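Local coordinates for Afp2 (Serratia entomophila, PDB 6RBN), which probably forms, as a tail-sheath family protein, part of the contractile sheath around the inner tube of the anti-feeding prophage injection system, at residues C[71-76]-C[197-202]. Residues are numbered along the deposited sequence; the frame is centred on the assembly and turned at random.
Sequences LSLWFM and QAVNGV
The flat group that L73 and M76 share is the peptide carbonyl of N200: L73 brings a methyl almost in line with the C=O bond, and M76 brings one from the side, the two approaches lying roughly at right angles. Segment 197-202 belongs to the subtilisin-like part of the tail-sheath protein; the rings of W74 and F75 turn away from it, W74 against T182 and, edge-to-face, F32 of the mixed sheet, F75 against W52 and C82. W74 CD1 sits over the centre of one face of F75, 3.7 Å above its plane, while F75 CE1 lies in plane at the edge of the W74 ring. Helix 66-75 thus turns L73 toward the loop. A branched leucine suits that position, since its two methyls diverge: with CG anti to the backbone N (chi1 -161°), CD1 reaches V199 CG2 at 4.0 Å, CD2 reaches V202 CB at 4.2 Å as well as the N200 carbonyl, and L73 crosses both valines at about a right angle. The beta-branched valines offer compact apolar surfaces from an extended backbone, whereas G201 between them takes a positive phi (82°), which favours glycine. H77, just beyond the helix, joins the two backbones: its ND1 donates to L73 O, and its NE2 accepts from N200 N. Nearer solvent, the flexible, unbranched M76 bends at chi3 (-71°), and its terminal CE lies 3.8 Å from N200 O.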
ATOM      1  N   LEU C  71      22.698 -87.394 -41.073  1.00 80.63           N
ATOM      2  CA  LEU C  71      21.918 -86.239 -41.489  1.00 80.63           C
ATOM      3  C   LEU C  71      20.526 -86.614 -41.963  1.00 80.63           C
ATOM      4  O   LEU C  71      19.583 -85.853 -41.737  1.00 80.63           O
ATOM      5  CB  LEU C  71      22.666 -85.488 -42.581  1.00 80.63           C
ATOM      6  CG  LEU C  71      23.843 -84.743 -41.975  1.00 80.63           C
ATOM      7  CD1 LEU C  71      24.761 -84.267 -43.030  1.00 80.63           C
ATOM      8  CD2 LEU C  71      23.276 -83.571 -41.257  1.00 80.63           C
ATOM      9  N   SER C  72      20.373 -87.766 -42.615  1.00 81.61           N
ATOM     10  CA  SER C  72      19.045 -88.210 -43.021  1.00 81.61           C
ATOM     11  C   SER C  72      18.176 -88.546 -41.819  1.00 81.61           C
ATOM     12  O   SER C  72      16.956 -88.379 -41.873  1.00 81.61           O
ATOM     13  CB  SER C  72      19.154 -89.416 -43.950  1.00 81.61           C
ATOM     14  OG  SER C  72      19.681 -90.530 -43.261  1.00 81.61           O
ATOM     15  N   LEU C  73      18.788 -89.002 -40.727  1.00 78.05           N
ATOM     16  CA  LEU C  73      18.076 -89.223 -39.479  1.00 78.05           C
ATOM     17  C   LEU C  73      17.897 -87.926 -38.702  1.00 78.05           C
ATOM     18  O   LEU C  73      16.996 -87.838 -37.863  1.00 78.05           O
ATOM     19  CB  LEU C  73      18.838 -90.275 -38.662  1.00 78.05           C
ATOM     20  CG  LEU C  73      18.269 -91.106 -37.510  1.00 78.05           C
ATOM     21  CD1 LEU C  73      18.280 -90.386 -36.190  1.00 78.05           C
ATOM     22  CD2 LEU C  73      16.867 -91.571 -37.856  1.00 78.05           C
ATOM     23  N   TRP C  74      18.720 -86.914 -38.984  1.00 75.90           N
ATOM     24  CA  TRP C  74      18.556 -85.598 -38.372  1.00 75.90           C
ATOM     25  C   TRP C  74      17.345 -84.869 -38.929  1.00 75.90           C
ATOM     26  O   TRP C  74      16.497 -84.385 -38.172  1.00 75.90           O
ATOM     27  CB  TRP C  74      19.815 -84.756 -38.589  1.00 75.90           C
ATOM     28  CG  TRP C  74      19.661 -83.331 -38.153  1.00 75.90           C
ATOM     29  CD1 TRP C  74      19.447 -82.250 -38.954  1.00 75.90           C
ATOM     30  CD2 TRP C  74      19.706 -82.832 -36.815  1.00 75.90           C
ATOM     31  NE1 TRP C  74      19.353 -81.111 -38.199  1.00 75.90           N
ATOM     32  CE2 TRP C  74      19.510 -81.441 -36.882  1.00 75.90           C
ATOM     33  CE3 TRP C  74      19.893 -83.427 -35.568  1.00 75.90           C
ATOM     34  CZ2 TRP C  74      19.491 -80.640 -35.751  1.00 75.90           C
ATOM     35  CZ3 TRP C  74      19.889 -82.629 -34.453  1.00 75.90           C
ATOM     36  CH2 TRP C  74      19.684 -81.252 -34.547  1.00 75.90           C
ATOM     37  N   PHE C  75      17.254 -84.760 -40.256  1.00 79.12           N
ATOM     38  CA  PHE C  75      16.237 -83.913 -40.861  1.00 79.12           C
ATOM     39  C   PHE C  75      14.847 -84.526 -40.845  1.00 79.12           C
ATOM     40  O   PHE C  75      13.870 -83.802 -41.050  1.00 79.12           O
ATOM     41  CB  PHE C  75      16.608 -83.563 -42.302  1.00 79.12           C
ATOM     42  CG  PHE C  75      17.753 -82.606 -42.416  1.00 79.12           C
ATOM     43  CD1 PHE C  75      17.590 -81.276 -42.076  1.00 79.12           C
ATOM     44  CD2 PHE C  75      18.973 -83.016 -42.916  1.00 79.12           C
ATOM     45  CE1 PHE C  75      18.634 -80.390 -42.187  1.00 79.12           C
ATOM     46  CE2 PHE C  75      20.018 -82.133 -43.032  1.00 79.12           C
ATOM     47  CZ  PHE C  75      19.846 -80.818 -42.674  1.00 79.12           C
ATOM     48  N   MET C  76      14.724 -85.826 -40.605  1.00 81.83           N
ATOM     49  CA  MET C  76      13.410 -86.449 -40.560  1.00 81.83           C
ATOM     50  C   MET C  76      12.759 -86.357 -39.189  1.00 81.83           C
ATOM     51  O   MET C  76      11.687 -86.933 -38.991  1.00 81.83           O
ATOM     52  CB  MET C  76      13.493 -87.910 -41.003  1.00 81.83           C
ATOM     53  CG  MET C  76      14.255 -88.817 -40.079  1.00 81.83           C
ATOM     54  SD  MET C  76      14.295 -90.509 -40.695  1.00 81.83           S
ATOM     55  CE  MET C  76      12.595 -90.999 -40.423  1.00 81.83           C
ATOM     56  N   GLN C 197      12.057 -90.000 -25.300  1.00 79.12           N
ATOM     57  CA  GLN C 197      11.578 -89.561 -26.598  1.00 79.12           C
ATOM     58  C   GLN C 197      11.835 -90.655 -27.624  1.00 79.12           C
ATOM     59  O   GLN C 197      12.939 -91.200 -27.697  1.00 79.12           O
ATOM     60  CB  GLN C 197      12.270 -88.267 -27.011  1.00 79.12           C
ATOM     61  CG  GLN C 197      11.748 -87.698 -28.293  1.00 79.12           C
ATOM     62  CD  GLN C 197      10.319 -87.232 -28.167  1.00 79.12           C
ATOM     63  OE1 GLN C 197       9.938 -86.631 -27.166  1.00 79.12           O
ATOM     64  NE2 GLN C 197       9.514 -87.512 -29.183  1.00 79.12           N
ATOM     65  N   ALA C 198      10.814 -90.978 -28.411  1.00 79.15           N
ATOM     66  CA  ALA C 198      10.887 -92.067 -29.377  1.00 79.15           C
ATOM     67  C   ALA C 198      11.404 -91.528 -30.704  1.00 79.15           C
ATOM     68  O   ALA C 198      10.746 -90.706 -31.347  1.00 79.15           O
ATOM     69  CB  ALA C 198       9.521 -92.721 -29.550  1.00 79.15           C
ATOM     70  N   VAL C 199      12.578 -91.983 -31.110  1.00 80.68           N
ATOM     71  CA  VAL C 199      13.113 -91.679 -32.429  1.00 80.68           C
ATOM     72  C   VAL C 199      12.569 -92.723 -33.401  1.00 80.68           C
ATOM     73  O   VAL C 199      12.404 -93.896 -33.060  1.00 80.68           O
ATOM     74  CB  VAL C 199      14.661 -91.607 -32.391  1.00 80.68           C
ATOM     75  CG1 VAL C 199      15.290 -92.925 -32.012  1.00 80.68           C
ATOM     76  CG2 VAL C 199      15.234 -91.125 -33.699  1.00 80.68           C
ATOM     77  N   ASN C 200      12.216 -92.285 -34.604  1.00 83.79           N
ATOM     78  CA  ASN C 200      11.491 -93.111 -35.556  1.00 83.79           C
ATOM     79  C   ASN C 200      12.363 -93.453 -36.755  1.00 83.79           C
ATOM     80  O   ASN C 200      13.300 -92.728 -37.095  1.00 83.79           O
ATOM     81  CB  ASN C 200      10.222 -92.408 -36.040  1.00 83.79           C
ATOM     82  CG  ASN C 200       9.161 -92.328 -34.970  1.00 83.79           C
ATOM     83  OD1 ASN C 200       8.924 -93.292 -34.244  1.00 83.79           O
ATOM     84  ND2 ASN C 200       8.515 -91.175 -34.861  1.00 83.79           N
ATOM     85  N   GLY C 201      12.037 -94.571 -37.393  1.00 84.84           N
ATOM     86  CA  GLY C 201      12.720 -94.995 -38.595  1.00 84.84           C
ATOM     87  C   GLY C 201      14.023 -95.726 -38.382  1.00 84.84           C
ATOM     88  O   GLY C 201      14.623 -96.178 -39.362  1.00 84.84           O
ATOM     89  N   VAL C 202      14.468 -95.886 -37.139  1.00 82.33           N
ATOM     90  CA  VAL C 202      15.731 -96.545 -36.845  1.00 82.33           C
ATOM     91  C   VAL C 202      15.468 -97.578 -35.758  1.00 82.33           C
ATOM     92  O   VAL C 202      14.545 -97.436 -34.954  1.00 82.33           O
ATOM     93  CB  VAL C 202      16.823 -95.514 -36.438  1.00 82.33           C
ATOM     94  CG1 VAL C 202      16.529 -94.878 -35.090  1.00 82.33           C
ATOM     95  CG2 VAL C 202      18.225 -96.112 -36.483  1.00 82.33           C
TER